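Local atomic coordinates of tannase (Fusobacterium nucleatum subsp. nucleatum ATCC 25586, PDB entry 6YQ4), a protein that probably hydrolyses gallotannins as a tannase of alpha/beta-hydrolase fold and binds a magnesium ion. Residues A[7-12]-A[147-152]; A[31-36]-A[50-55]; A[46-51]-A[85-90]; A[135-140]-A[182-187]. All blocks are in the same frame, centred on the assembly; numbering follows the deposited sequence.

Contact 1 of 4, residues A[7-12]-A[147-152]; sequences DLKFNP and YLNDEV. With MG (magnesium ion), chain E.
The amide of Asn-149 and the ring of Phe-10 are the flat groups that carry this contact. In the amide plane of Asn-149, ND2 donates to Leu-8 O (3.1 Å) in a nearly straight bond, 164° at the hydrogen. OD1 receives Phe-10 N at 2.7 Å, but this donor stands well above the carbonyl plane. The two bonds turn one side chain into a bridge to the backbone of residues 8 to 10 and hold the amide's rotation. Asn-149 CG lies beside its backbone N (chi1 -68°), and the amide reaches across from the residue that leaves the helix. At the edge of the Phe-10 ring, close to its plane, Val-152 CG1 sits 4.4 Å from CD2. The other Val-152 methyl, CG2, meets Pro-12 CG at 3.8 Å. Lys-9, exposed, runs past Asn-149 in the opposite direction, its CD 3.0 Å from Asn-149 OD1. Asp-150 binds magnesium through both O and OD2 (2.4 Å for OD2); the carbonyls of Met-153 and Gly-155 complete the protein ligands. The N-terminal loop thus lies against the C-terminal end of helix 134-148, where Tyr-145 O also receives Asn-149 ND2, while Phe-10 meets the ring of Tyr-32 on strand 26-36.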
loop_
_atom_site.group_PDB
_atom_site.type_symbol
_atom_site.label_atom_id
_atom_site.label_comp_id
_atom_site.label_asym_id
_atom_site.label_seq_id
_atom_site.Cartn_x
_atom_site.Cartn_y
_atom_site.Cartn_z
ATOM N N ASP A 7 6.921 -5.326 -29.528
ATOM C CA ASP A 7 7.466 -6.644 -29.231
ATOM C C ASP A 7 7.900 -6.723 -27.770
ATOM O O ASP A 7 8.487 -5.780 -27.226
ATOM C CB ASP A 7 8.639 -6.943 -30.159
ATOM C CG ASP A 7 9.463 -8.109 -29.688
ATOM O OD1 ASP A 7 9.031 -9.264 -29.888
ATOM O OD2 ASP A 7 10.539 -7.864 -29.110
ATOM N N LEU A 8 7.610 -7.862 -27.132
ATOM C CA LEU A 8 7.726 -7.995 -25.684
ATOM C C LEU A 8 8.895 -8.843 -25.205
ATOM O O LEU A 8 9.009 -9.065 -23.995
ATOM C CB LEU A 8 6.434 -8.576 -25.098
ATOM C CG LEU A 8 5.294 -7.577 -24.915
ATOM C CD1 LEU A 8 4.240 -8.123 -23.969
ATOM C CD2 LEU A 8 5.823 -6.193 -24.471
ATOM N N LYS A 9 9.761 -9.338 -26.086
ATOM C CA LYS A 9 10.853 -10.171 -25.602
ATOM C C LYS A 9 12.025 -9.310 -25.148
ATOM O O LYS A 9 12.334 -8.270 -25.737
ATOM C CB LYS A 9 11.302 -11.201 -26.644
ATOM C CG LYS A 9 10.686 -12.605 -26.360
ATOM C CD LYS A 9 11.345 -13.298 -25.138
ATOM C CE LYS A 9 10.972 -14.774 -24.959
ATOM N NZ LYS A 9 9.541 -15.077 -25.230
ATOM N N PHE A 10 12.660 -9.764 -24.080
ATOM C CA PHE A 10 13.719 -9.034 -23.407
ATOM C C PHE A 10 15.047 -9.276 -24.110
ATOM O O PHE A 10 15.427 -10.422 -24.379
ATOM C CB PHE A 10 13.776 -9.494 -21.953
ATOM C CG PHE A 10 14.964 -9.010 -21.194
ATOM C CD1 PHE A 10 14.962 -7.756 -20.610
ATOM C CD2 PHE A 10 16.070 -9.828 -21.027
ATOM C CE1 PHE A 10 16.057 -7.313 -19.886
ATOM C CE2 PHE A 10 17.161 -9.397 -20.311
ATOM C CZ PHE A 10 17.157 -8.133 -19.736
ATOM N N ASN A 11 15.758 -8.193 -24.389
ATOM C CA ASN A 11 17.027 -8.271 -25.089
ATOM C C ASN A 11 18.172 -8.093 -24.104
ATOM O O ASN A 11 18.457 -6.960 -23.693
ATOM C CB ASN A 11 17.086 -7.206 -26.185
ATOM C CG ASN A 11 18.136 -7.505 -27.203
ATOM O OD1 ASN A 11 19.226 -7.961 -26.863
ATOM N ND2 ASN A 11 17.813 -7.279 -28.469
ATOM N N PRO A 12 18.863 -9.162 -23.700
ATOM C CA PRO A 12 19.969 -9.017 -22.738
ATOM C C PRO A 12 21.152 -8.235 -23.283
ATOM O O PRO A 12 22.096 -7.969 -22.526
ATOM C CB PRO A 12 20.374 -10.477 -22.433
ATOM C CG PRO A 12 19.244 -11.325 -22.933
ATOM C CD PRO A 12 18.645 -10.564 -24.087
ATOM N N TYR A 147 7.467 -13.019 -16.257
ATOM C CA TYR A 147 7.348 -14.470 -16.446
ATOM C C TYR A 147 7.634 -14.871 -17.886
ATOM O O TYR A 147 8.354 -15.845 -18.132
ATOM C CB TYR A 147 5.953 -14.958 -16.033
ATOM C CG TYR A 147 5.830 -15.210 -14.545
ATOM C CD1 TYR A 147 6.510 -16.268 -13.937
ATOM C CD2 TYR A 147 5.059 -14.378 -13.741
ATOM C CE1 TYR A 147 6.409 -16.496 -12.565
ATOM C CE2 TYR A 147 4.946 -14.599 -12.368
ATOM C CZ TYR A 147 5.624 -15.656 -11.786
ATOM O OH TYR A 147 5.507 -15.854 -10.429
ATOM N N LEU A 148 7.077 -14.126 -18.851
ATOM C CA LEU A 148 7.294 -14.423 -20.264
ATOM C C LEU A 148 8.773 -14.447 -20.625
ATOM O O LEU A 148 9.190 -15.231 -21.488
ATOM C CB LEU A 148 6.553 -13.400 -21.124
ATOM C CG LEU A 148 6.563 -13.693 -22.631
ATOM C CD1 LEU A 148 5.169 -13.877 -23.196
ATOM C CD2 LEU A 148 7.267 -12.577 -23.369
ATOM N N ASN A 149 9.583 -13.613 -19.978
ATOM C CA ASN A 149 11.001 -13.501 -20.293
ATOM C C ASN A 149 11.888 -14.164 -19.263
ATOM O O ASN A 149 13.084 -13.867 -19.222
ATOM C CB ASN A 149 11.413 -12.037 -20.404
ATOM C CG ASN A 149 10.816 -11.362 -21.584
ATOM O OD1 ASN A 149 11.232 -11.591 -22.714
ATOM N ND2 ASN A 149 9.840 -10.508 -21.340
ATOM N N ASP A 150 11.327 -15.017 -18.401
ATOM C CA ASP A 150 12.125 -15.608 -17.330
ATOM C C ASP A 150 13.299 -16.402 -17.889
ATOM O O ASP A 150 14.423 -16.301 -17.380
ATOM C CB ASP A 150 11.242 -16.493 -16.444
ATOM C CG ASP A 150 11.922 -16.888 -15.135
ATOM O OD1 ASP A 150 11.419 -17.815 -14.458
ATOM O OD2 ASP A 150 12.953 -16.271 -14.786
ATOM N N GLU A 151 13.067 -17.169 -18.957
ATOM C CA GLU A 151 14.091 -18.100 -19.415
ATOM C C GLU A 151 15.284 -17.374 -20.007
ATOM O O GLU A 151 16.401 -17.897 -19.981
ATOM C CB GLU A 151 13.501 -19.080 -20.424
ATOM C CG GLU A 151 12.488 -20.029 -19.777
ATOM C CD GLU A 151 11.857 -21.001 -20.765
ATOM O OE1 GLU A 151 12.130 -20.885 -21.985
ATOM O OE2 GLU A 151 11.095 -21.888 -20.316
ATOM N N VAL A 152 15.088 -16.162 -20.510
ATOM C CA VAL A 152 16.197 -15.429 -21.091
ATOM C C VAL A 152 16.719 -14.330 -20.164
ATOM O O VAL A 152 17.861 -13.878 -20.341
ATOM C CB VAL A 152 15.784 -14.866 -22.469
ATOM C CG1 VAL A 152 14.699 -13.795 -22.324
ATOM C CG2 VAL A 152 16.996 -14.358 -23.226
HETATM MG MG MG E . 15.330 -15.862 -15.073
#

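Contact 2 of 4, residues A[31-36]-A[50-55]; sequences AYENII and NIYIPE
Tyr-32 and Ile-51 form a hydrogen-bonded antiparallel pair in the beta hairpin of strands 26-36 and 48-54, part of the mixed sheet of an alpha/beta-hydrolase fold. Tyr-32 N donates to Ile-51 O at 2.8 Å and Ile-51 N returns a bond to Tyr-32 O at 3.0 Å. Packing is tight here and on both faces. On one, the Tyr-32 ring turns its edge to Ile-51 O, with CD2 3.4 Å away, and CE2 touches Ile-53 CD1 at 4.0 Å; on the other, Ala-31 CB rests at the edge of the buried Tyr-52 ring, 3.8 Å from CE1. The side chain of Met-153, whose carbonyl binds magnesium, packs against Ile-51. The pairing loosens toward Glu-33 and Asn-34. Glu-33 is partly exposed and sends its carboxylate to Lys-18 on the neighbouring strand 16-21, in a salt bridge. Asn-34 is exposed, with a positive phi of 53° that kinks the strand, and its ND2 bonds to Asn-48 OD1. The buried side chain of Asn-50 spans this irregular end in place of a backbone carbonyl. With CG beside the backbone N (chi1 -66°), its OD1 accepts Asn-34 N at 2.7 Å, the donor lying almost on the line of the side-chain C=O bond.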
loop_
_atom_site.group_PDB
_atom_site.type_symbol
_atom_site.label_atom_id
_atom_site.label_comp_id
_atom_site.label_asym_id
_atom_site.label_seq_id
_atom_site.Cartn_x
_atom_site.Cartn_y
_atom_site.Cartn_z
ATOM N N ALA A 31 21.770 -1.671 -16.832
ATOM C CA ALA A 31 20.465 -1.031 -16.803
ATOM C C ALA A 31 19.742 -1.269 -18.121
ATOM O O ALA A 31 20.291 -0.976 -19.189
ATOM C CB ALA A 31 20.605 0.473 -16.548
ATOM N N TYR A 32 18.516 -1.795 -18.036
ATOM C CA TYR A 32 17.609 -1.952 -19.177
ATOM C C TYR A 32 16.426 -1.006 -18.954
ATOM O O TYR A 32 15.434 -1.357 -18.322
ATOM C CB TYR A 32 17.164 -3.388 -19.311
ATOM C CG TYR A 32 18.308 -4.370 -19.353
ATOM C CD1 TYR A 32 18.718 -4.939 -20.564
ATOM C CD2 TYR A 32 18.983 -4.741 -18.185
ATOM C CE1 TYR A 32 19.770 -5.857 -20.611
ATOM C CE2 TYR A 32 20.052 -5.647 -18.232
ATOM C CZ TYR A 32 20.429 -6.203 -19.442
ATOM O OH TYR A 32 21.475 -7.104 -19.481
ATOM N N GLU A 33 16.529 0.204 -19.480
ATOM C CA GLU A 33 15.654 1.271 -19.035
ATOM C C GLU A 33 14.451 1.443 -19.953
ATOM O O GLU A 33 14.556 1.304 -21.176
ATOM C CB GLU A 33 16.436 2.576 -18.908
ATOM C CG GLU A 33 17.257 2.629 -17.630
ATOM C CD GLU A 33 18.588 3.347 -17.799
ATOM O OE1 GLU A 33 19.134 3.364 -18.932
ATOM O OE2 GLU A 33 19.093 3.876 -16.784
ATOM N N ASN A 34 13.305 1.703 -19.325
ATOM C CA ASN A 34 12.045 2.106 -19.954
ATOM C C ASN A 34 11.610 1.147 -21.059
ATOM O O ASN A 34 11.372 1.527 -22.200
ATOM C CB ASN A 34 12.127 3.555 -20.437
ATOM C CG ASN A 34 12.630 4.489 -19.341
ATOM O OD1 ASN A 34 13.801 4.883 -19.323
ATOM N ND2 ASN A 34 11.757 4.781 -18.369
ATOM N N ILE A 35 11.463 -0.108 -20.657
ATOM C CA ILE A 35 10.896 -1.166 -21.484
ATOM C C ILE A 35 9.372 -1.074 -21.443
ATOM O O ILE A 35 8.766 -1.130 -20.368
ATOM C CB ILE A 35 11.360 -2.537 -20.983
ATOM C CG1 ILE A 35 12.864 -2.713 -21.210
ATOM C CG2 ILE A 35 10.516 -3.633 -21.620
ATOM C CD1 ILE A 35 13.558 -3.438 -20.102
ATOM N N ILE A 36 8.747 -0.941 -22.608
ATOM C CA ILE A 36 7.296 -1.081 -22.672
ATOM C C ILE A 36 6.956 -2.546 -22.418
ATOM O O ILE A 36 7.357 -3.426 -23.184
ATOM C CB ILE A 36 6.754 -0.600 -24.027
ATOM C CG1 ILE A 36 7.346 0.769 -24.401
ATOM C CG2 ILE A 36 5.227 -0.511 -24.000
ATOM C CD1 ILE A 36 6.891 1.894 -23.501
ATOM N N ASN A 50 11.825 -0.339 -15.675
ATOM C CA ASN A 50 13.281 -0.378 -15.628
ATOM C C ASN A 50 13.730 -1.662 -14.950
ATOM O O ASN A 50 13.245 -1.993 -13.861
ATOM C CB ASN A 50 13.851 0.802 -14.841
ATOM C CG ASN A 50 13.598 2.120 -15.506
ATOM O OD1 ASN A 50 13.488 2.197 -16.722
ATOM N ND2 ASN A 50 13.511 3.178 -14.707
ATOM N N ILE A 51 14.679 -2.355 -15.567
ATOM C CA ILE A 51 15.235 -3.590 -15.026
ATOM C C ILE A 51 16.729 -3.393 -14.804
ATOM O O ILE A 51 17.450 -2.992 -15.723
ATOM C CB ILE A 51 14.972 -4.780 -15.958
ATOM C CG1 ILE A 51 13.473 -5.059 -16.046
ATOM C CG2 ILE A 51 15.740 -6.003 -15.479
ATOM C CD1 ILE A 51 13.160 -6.251 -16.931
ATOM N N TYR A 52 17.185 -3.665 -13.585
ATOM C CA TYR A 52 18.587 -3.545 -13.210
ATOM C C TYR A 52 19.118 -4.905 -12.778
ATOM O O TYR A 52 18.509 -5.580 -11.937
ATOM C CB TYR A 52 18.754 -2.535 -12.086
ATOM C CG TYR A 52 18.159 -1.196 -12.421
ATOM C CD1 TYR A 52 18.768 -0.360 -13.353
ATOM C CD2 TYR A 52 16.977 -0.769 -11.826
ATOM C CE1 TYR A 52 18.233 0.869 -13.661
ATOM C CE2 TYR A 52 16.439 0.458 -12.129
ATOM C CZ TYR A 52 17.074 1.274 -13.043
ATOM O OH TYR A 52 16.530 2.493 -13.348
ATOM N N ILE A 53 20.243 -5.310 -13.353
ATOM C CA ILE A 53 20.822 -6.612 -13.037
ATOM C C ILE A 53 22.275 -6.438 -12.605
ATOM O O ILE A 53 23.049 -5.757 -13.302
ATOM C CB ILE A 53 20.715 -7.557 -14.239
ATOM C CG1 ILE A 53 19.287 -7.552 -14.780
ATOM C CG2 ILE A 53 21.211 -8.971 -13.872
ATOM C CD1 ILE A 53 19.049 -8.631 -15.819
ATOM N N PRO A 54 22.694 -7.024 -11.480
ATOM C CA PRO A 54 24.104 -6.914 -11.078
ATOM C C PRO A 54 25.059 -7.422 -12.154
ATOM O O PRO A 54 24.775 -8.383 -12.877
ATOM C CB PRO A 54 24.176 -7.764 -9.808
ATOM C CG PRO A 54 22.782 -7.705 -9.248
ATOM C CD PRO A 54 21.881 -7.713 -10.460
ATOM N N GLU A 55 26.205 -6.738 -12.261
ATOM C CA GLU A 55 27.191 -7.065 -13.282
ATOM C C GLU A 55 27.789 -8.449 -13.067
ATOM O O GLU A 55 28.196 -9.105 -14.034
ATOM C CB GLU A 55 28.278 -5.977 -13.301
ATOM C CG GLU A 55 29.431 -6.164 -14.304
ATOM C CD GLU A 55 29.006 -6.155 -15.768
ATOM O OE1 GLU A 55 27.835 -5.851 -16.061
ATOM O OE2 GLU A 55 29.852 -6.455 -16.638
#

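Contact 3 of 4, residues A[46-51]-A[85-90]; sequences YQNMNI and GKADTV
Tyr-46, Asn-48 and Asn-50 meet loop residues 85-89 through side chains and a water, with one direct hydrogen bond, although a strand takes part. In the alpha/beta-hydrolase fold of this protein, the contact joins the start of strand 48-54 to the loop between strand 73-76 and helix 100-106. Lys-86 CE lies over one face of the Tyr-46 ring in a CH-pi contact, 4.1 Å from the centroid and 24° off the normal, displaced toward the rim; CG also touches, 3.6 Å from Tyr-46 CE1. Bends at chi2 and chi4 lead the lysine across the ring at about a right angle, while Gly-85 C meets the ring edge in plane. Tyr-46 precedes an inverse gamma turn centred on Gln-47. Midway, a water accepts Ala-87 N at 2.7 Å and gives a weak bond to Asn-48 OD1; Asn-48 bonds mainly elsewhere, ND2 to Lys-44 O and OD1 to Asn-34 ND2. Farther along, Asn-50, already bonded through OD1 to Asn-34, uses its amide N-H on the loop: ND2 donates to Asp-88 O at 3.2 Å, straight at the hydrogen (171°) but from above that carbonyl's plane. Beside this bond Ala-87 CB lies 3.5 Å from Asn-50 ND2.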
loop_
_atom_site.group_PDB
_atom_site.type_symbol
_atom_site.label_atom_id
_atom_site.label_comp_id
_atom_site.label_asym_id
_atom_site.label_seq_id
_atom_site.Cartn_x
_atom_site.Cartn_y
_atom_site.Cartn_z
ATOM N N TYR A 46 4.182 5.946 -18.628
ATOM C CA TYR A 46 3.895 5.301 -17.357
ATOM C C TYR A 46 3.922 3.787 -17.435
ATOM O O TYR A 46 4.505 3.152 -16.559
ATOM C CB TYR A 46 2.547 5.801 -16.814
ATOM C CG TYR A 46 2.766 7.168 -16.220
ATOM C CD1 TYR A 46 3.391 7.288 -14.986
ATOM C CD2 TYR A 46 2.462 8.341 -16.929
ATOM C CE1 TYR A 46 3.669 8.510 -14.443
ATOM C CE2 TYR A 46 2.731 9.597 -16.383
ATOM C CZ TYR A 46 3.347 9.666 -15.137
ATOM O OH TYR A 46 3.642 10.859 -14.516
ATOM N N GLN A 47 3.367 3.197 -18.491
ATOM C CA GLN A 47 3.397 1.751 -18.657
ATOM C C GLN A 47 4.726 1.296 -19.239
ATOM O O GLN A 47 4.748 0.626 -20.273
ATOM C CB GLN A 47 2.253 1.277 -19.553
ATOM C CG GLN A 47 0.855 1.669 -19.077
ATOM C CD GLN A 47 -0.227 1.239 -20.060
ATOM O OE1 GLN A 47 -0.315 1.764 -21.173
ATOM N NE2 GLN A 47 -1.044 0.261 -19.657
ATOM N N ASN A 48 5.833 1.663 -18.604
ATOM C CA ASN A 48 7.129 1.078 -18.911
ATOM C C ASN A 48 7.822 0.688 -17.608
ATOM O O ASN A 48 7.401 1.085 -16.518
ATOM C CB ASN A 48 7.999 2.029 -19.723
ATOM C CG ASN A 48 8.447 3.221 -18.918
ATOM O OD1 ASN A 48 9.324 3.114 -18.053
ATOM N ND2 ASN A 48 7.855 4.381 -19.202
ATOM N N MET A 49 8.911 -0.078 -17.728
ATOM C CA MET A 49 9.594 -0.654 -16.577
ATOM C C MET A 49 11.109 -0.638 -16.760
ATOM O O MET A 49 11.616 -0.909 -17.852
ATOM C CB MET A 49 9.110 -2.079 -16.345
ATOM C CG MET A 49 9.921 -2.874 -15.366
ATOM S SD MET A 49 9.118 -4.471 -15.041
ATOM C CE MET A 49 8.850 -5.071 -16.713
ATOM N N ASN A 50 11.825 -0.339 -15.675
ATOM C CA ASN A 50 13.281 -0.378 -15.628
ATOM C C ASN A 50 13.730 -1.662 -14.950
ATOM O O ASN A 50 13.245 -1.993 -13.861
ATOM C CB ASN A 50 13.851 0.802 -14.841
ATOM C CG ASN A 50 13.598 2.120 -15.506
ATOM O OD1 ASN A 50 13.488 2.197 -16.722
ATOM N ND2 ASN A 50 13.511 3.178 -14.707
ATOM N N ILE A 51 14.679 -2.355 -15.567
ATOM C CA ILE A 51 15.235 -3.590 -15.026
ATOM C C ILE A 51 16.729 -3.393 -14.804
ATOM O O ILE A 51 17.450 -2.992 -15.723
ATOM C CB ILE A 51 14.972 -4.780 -15.958
ATOM C CG1 ILE A 51 13.473 -5.059 -16.046
ATOM C CG2 ILE A 51 15.740 -6.003 -15.479
ATOM C CD1 ILE A 51 13.160 -6.251 -16.931
ATOM N N GLY A 85 2.635 6.717 -11.255
ATOM C CA GLY A 85 3.967 6.585 -10.697
ATOM C C GLY A 85 4.995 6.085 -11.679
ATOM O O GLY A 85 4.826 5.019 -12.277
ATOM N N LYS A 86 6.078 6.828 -11.843
ATOM C CA LYS A 86 7.061 6.438 -12.835
ATOM C C LYS A 86 7.936 5.329 -12.282
ATOM O O LYS A 86 8.029 5.127 -11.068
ATOM C CB LYS A 86 7.937 7.636 -13.251
ATOM C CG LYS A 86 7.217 8.689 -14.070
ATOM C CD LYS A 86 7.720 8.719 -15.505
ATOM C CE LYS A 86 6.903 9.684 -16.388
ATOM N NZ LYS A 86 7.514 11.050 -16.525
ATOM N N ALA A 87 8.564 4.592 -13.201
ATOM C CA ALA A 87 9.517 3.569 -12.809
ATOM C C ALA A 87 10.613 4.184 -11.953
ATOM O O ALA A 87 11.157 5.243 -12.278
ATOM C CB ALA A 87 10.125 2.911 -14.048
ATOM N N ASP A 88 10.925 3.520 -10.848
ATOM C CA ASP A 88 11.972 3.979 -9.955
ATOM C C ASP A 88 13.321 3.789 -10.605
ATOM O O ASP A 88 13.494 2.947 -11.486
ATOM C CB ASP A 88 11.945 3.213 -8.629
ATOM C CG ASP A 88 12.281 4.100 -7.452
ATOM O OD1 ASP A 88 12.924 5.154 -7.669
ATOM O OD2 ASP A 88 11.883 3.768 -6.323
ATOM N N THR A 89 14.291 4.591 -10.160
ATOM C CA THR A 89 15.663 4.454 -10.617
ATOM C C THR A 89 16.570 4.079 -9.454
ATOM O O THR A 89 16.200 4.171 -8.277
ATOM C CB THR A 89 16.183 5.734 -11.283
ATOM O OG1 THR A 89 16.057 6.843 -10.383
ATOM C CG2 THR A 89 15.392 6.018 -12.546
ATOM N N VAL A 90 17.767 3.631 -9.814
ATOM C CA VAL A 90 18.799 3.308 -8.842
ATOM C C VAL A 90 19.424 4.613 -8.370
ATOM O O VAL A 90 19.920 5.401 -9.182
ATOM C CB VAL A 90 19.857 2.382 -9.457
ATOM C CG1 VAL A 90 21.075 2.261 -8.535
ATOM C CG2 VAL A 90 19.248 1.023 -9.799
HETATM O O HOH W 1 7.627 4.831 -15.730
#

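Contact 4 of 4, residues A[135-140]-A[182-187]; sequences AIVDLK and QDYLPY
Cation-pi and CH-pi contacts dominate where Lys-140 crosses the face of Tyr-184 at about a right angle. Its CE sits almost exactly over the ring centre, 3.4 Å from the centroid and 6° off the normal, and NZ is 4.2 Å from the same point. The lysine is extended until chi4 (-70°), where the bend lets NZ stay above the ring near CD2 and CE2. Apolar contacts lie beside it. Ile-136 CG2 touches Tyr-184 CE1 at 3.7 Å, and Val-137 CG2 serves both tyrosines, lying near the plane of the Tyr-184 ring at its edge and 3.7 Å from Tyr-187 CB. The end of Tyr-187 then leads away toward helix 415-420. Polar bonds are made beyond the contact: Lys-140 NZ with Ser-178 OG, and Tyr-184 OH with Met-420 O. They fix the far ends of both groups. The hydroxyl and the ring would probably help to stabilise the buried ammonium, whose ion pair with Asp-198 OD1 is long and weak. The 3-10 segment 182-184, leading into helix 185-191, packs on the flank of helix 134-148, which links parallel strands 110-114 and 160-163 in a beta-alpha-beta crossover characteristic of alpha/beta hydrolases.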
loop_
_atom_site.group_PDB
_atom_site.type_symbol
_atom_site.label_atom_id
_atom_site.label_comp_id
_atom_site.label_asym_id
_atom_site.label_seq_id
_atom_site.Cartn_x
_atom_site.Cartn_y
_atom_site.Cartn_z
ATOM N N ALA A 135 -4.044 0.949 -12.308
ATOM C CA ALA A 135 -2.721 0.773 -11.704
ATOM C C ALA A 135 -2.467 -0.681 -11.324
ATOM O O ALA A 135 -1.337 -1.164 -11.463
ATOM C CB ALA A 135 -2.538 1.677 -10.482
ATOM N N ILE A 136 -3.495 -1.397 -10.845
ATOM C CA ILE A 136 -3.281 -2.799 -10.497
ATOM C C ILE A 136 -3.120 -3.615 -11.774
ATOM O O ILE A 136 -2.338 -4.570 -11.814
ATOM C CB ILE A 136 -4.391 -3.347 -9.559
ATOM C CG1 ILE A 136 -4.075 -4.792 -9.161
ATOM C CG2 ILE A 136 -5.791 -3.293 -10.164
ATOM C CD1 ILE A 136 -2.757 -4.907 -8.439
ATOM N N VAL A 137 -3.773 -3.197 -12.857
ATOM C CA VAL A 137 -3.614 -3.888 -14.130
ATOM C C VAL A 137 -2.201 -3.705 -14.666
ATOM O O VAL A 137 -1.595 -4.647 -15.195
ATOM C CB VAL A 137 -4.674 -3.400 -15.127
ATOM C CG1 VAL A 137 -4.308 -3.837 -16.560
ATOM C CG2 VAL A 137 -6.049 -3.912 -14.712
ATOM N N ASP A 138 -1.627 -2.511 -14.497
ATOM C CA ASP A 138 -0.276 -2.275 -14.998
ATOM C C ASP A 138 0.739 -3.138 -14.254
ATOM O O ASP A 138 1.601 -3.769 -14.879
ATOM C CB ASP A 138 0.081 -0.783 -14.896
ATOM C CG ASP A 138 -0.688 0.098 -15.917
ATOM O OD1 ASP A 138 -0.795 1.327 -15.710
ATOM O OD2 ASP A 138 -1.186 -0.426 -16.935
ATOM N N LEU A 139 0.624 -3.213 -12.919
ATOM C CA LEU A 139 1.538 -4.031 -12.125
ATOM C C LEU A 139 1.423 -5.509 -12.489
ATOM O O LEU A 139 2.439 -6.208 -12.587
ATOM C CB LEU A 139 1.264 -3.833 -10.626
ATOM C CG LEU A 139 1.574 -2.456 -10.037
ATOM C CD1 LEU A 139 1.756 -2.516 -8.532
ATOM C CD2 LEU A 139 2.804 -1.834 -10.702
ATOM N N LYS A 140 0.190 -6.010 -12.667
ATOM C CA LYS A 140 0.004 -7.388 -13.119
ATOM C C LYS A 140 0.661 -7.608 -14.473
ATOM O O LYS A 140 1.389 -8.584 -14.673
ATOM C CB LYS A 140 -1.494 -7.720 -13.183
ATOM C CG LYS A 140 -2.144 -7.888 -11.807
ATOM C CD LYS A 140 -3.667 -7.940 -11.879
ATOM C CE LYS A 140 -4.234 -8.252 -10.498
ATOM N NZ LYS A 140 -3.937 -9.674 -10.067
ATOM N N GLN A 182 -9.632 -13.774 -12.522
ATOM C CA GLN A 182 -10.151 -13.550 -13.864
ATOM C C GLN A 182 -10.688 -12.140 -14.059
ATOM O O GLN A 182 -10.775 -11.677 -15.200
ATOM C CB GLN A 182 -11.244 -14.570 -14.161
ATOM C CG GLN A 182 -10.810 -16.004 -13.958
ATOM C CD GLN A 182 -10.609 -16.742 -15.263
ATOM O OE1 GLN A 182 -9.491 -16.826 -15.775
ATOM N NE2 GLN A 182 -11.697 -17.280 -15.816
ATOM N N ASP A 183 -11.049 -11.454 -12.973
ATOM C CA ASP A 183 -11.596 -10.099 -13.057
ATOM C C ASP A 183 -10.709 -9.144 -13.847
ATOM O O ASP A 183 -11.211 -8.208 -14.486
ATOM C CB ASP A 183 -11.777 -9.536 -11.653
ATOM C CG ASP A 183 -12.641 -10.411 -10.784
ATOM O OD1 ASP A 183 -13.013 -11.519 -11.237
ATOM O OD2 ASP A 183 -12.946 -9.977 -9.651
ATOM N N TYR A 184 -9.393 -9.340 -13.787
ATOM C CA TYR A 184 -8.442 -8.427 -14.383
ATOM C C TYR A 184 -8.137 -8.739 -15.846
ATOM O O TYR A 184 -7.631 -7.860 -16.560
ATOM C CB TYR A 184 -7.160 -8.447 -13.559
ATOM C CG TYR A 184 -7.390 -8.137 -12.105
ATOM C CD1 TYR A 184 -7.377 -6.833 -11.650
ATOM C CD2 TYR A 184 -7.612 -9.149 -11.178
ATOM C CE1 TYR A 184 -7.590 -6.540 -10.315
ATOM C CE2 TYR A 184 -7.825 -8.866 -9.848
ATOM C CZ TYR A 184 -7.804 -7.569 -9.418
ATOM O OH TYR A 184 -8.016 -7.287 -8.082
ATOM N N LEU A 185 -8.451 -9.952 -16.309
ATOM C CA LEU A 185 -8.069 -10.368 -17.658
ATOM C C LEU A 185 -8.653 -9.490 -18.760
ATOM O O LEU A 185 -7.897 -9.122 -19.675
ATOM C CB LEU A 185 -8.442 -11.839 -17.879
ATOM C CG LEU A 185 -8.142 -12.860 -16.788
ATOM C CD1 LEU A 185 -8.417 -14.252 -17.339
ATOM C CD2 LEU A 185 -6.701 -12.745 -16.301
ATOM N N PRO A 186 -9.948 -9.126 -18.763
ATOM C CA PRO A 186 -10.436 -8.245 -19.851
ATOM C C PRO A 186 -9.669 -6.933 -19.955
ATOM O O PRO A 186 -9.547 -6.376 -21.055
ATOM C CB PRO A 186 -11.915 -8.011 -19.500
ATOM C CG PRO A 186 -12.305 -9.209 -18.672
ATOM C CD PRO A 186 -11.048 -9.535 -17.863
ATOM N N TYR A 187 -9.124 -6.426 -18.849
ATOM C CA TYR A 187 -8.284 -5.243 -18.963
ATOM C C TYR A 187 -6.887 -5.591 -19.461
ATOM O O TYR A 187 -6.264 -4.784 -20.165
ATOM C CB TYR A 187 -8.193 -4.517 -17.624
ATOM C CG TYR A 187 -9.505 -3.994 -17.083
ATOM C CD1 TYR A 187 -10.309 -4.790 -16.266
ATOM C CD2 TYR A 187 -9.926 -2.681 -17.354
ATOM C CE1 TYR A 187 -11.494 -4.310 -15.740
ATOM C CE2 TYR A 187 -11.117 -2.188 -16.833
ATOM C CZ TYR A 187 -11.896 -3.017 -16.027
ATOM O OH TYR A 187 -13.084 -2.571 -15.502
#

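Contacts 2 and 4 are buried, whereas contacts 1 and 3 are partly buried and carry exposed lysines. Contacts 2 and 3 share Asn-50 and Ile-51 on strand 48-54: the first is mostly antiparallel strand pairing, the second attaches a loop through side-chain and water bonds. Contacts 1 and 4, whose centres are about 20 Å apart, both use helix 134-148. Just past its C-terminal end an asparagine grips loop backbone beside the magnesium site; nearer its start, lysine-aromatic and apolar packing prevail. Contact 1 also leans on contact 2 through Phe-10 and Tyr-32, and Gln-47 NE2 joins contact 3 to Asp-138 OD2 of contact 4, linking the turn before strand 48-54 to the helix.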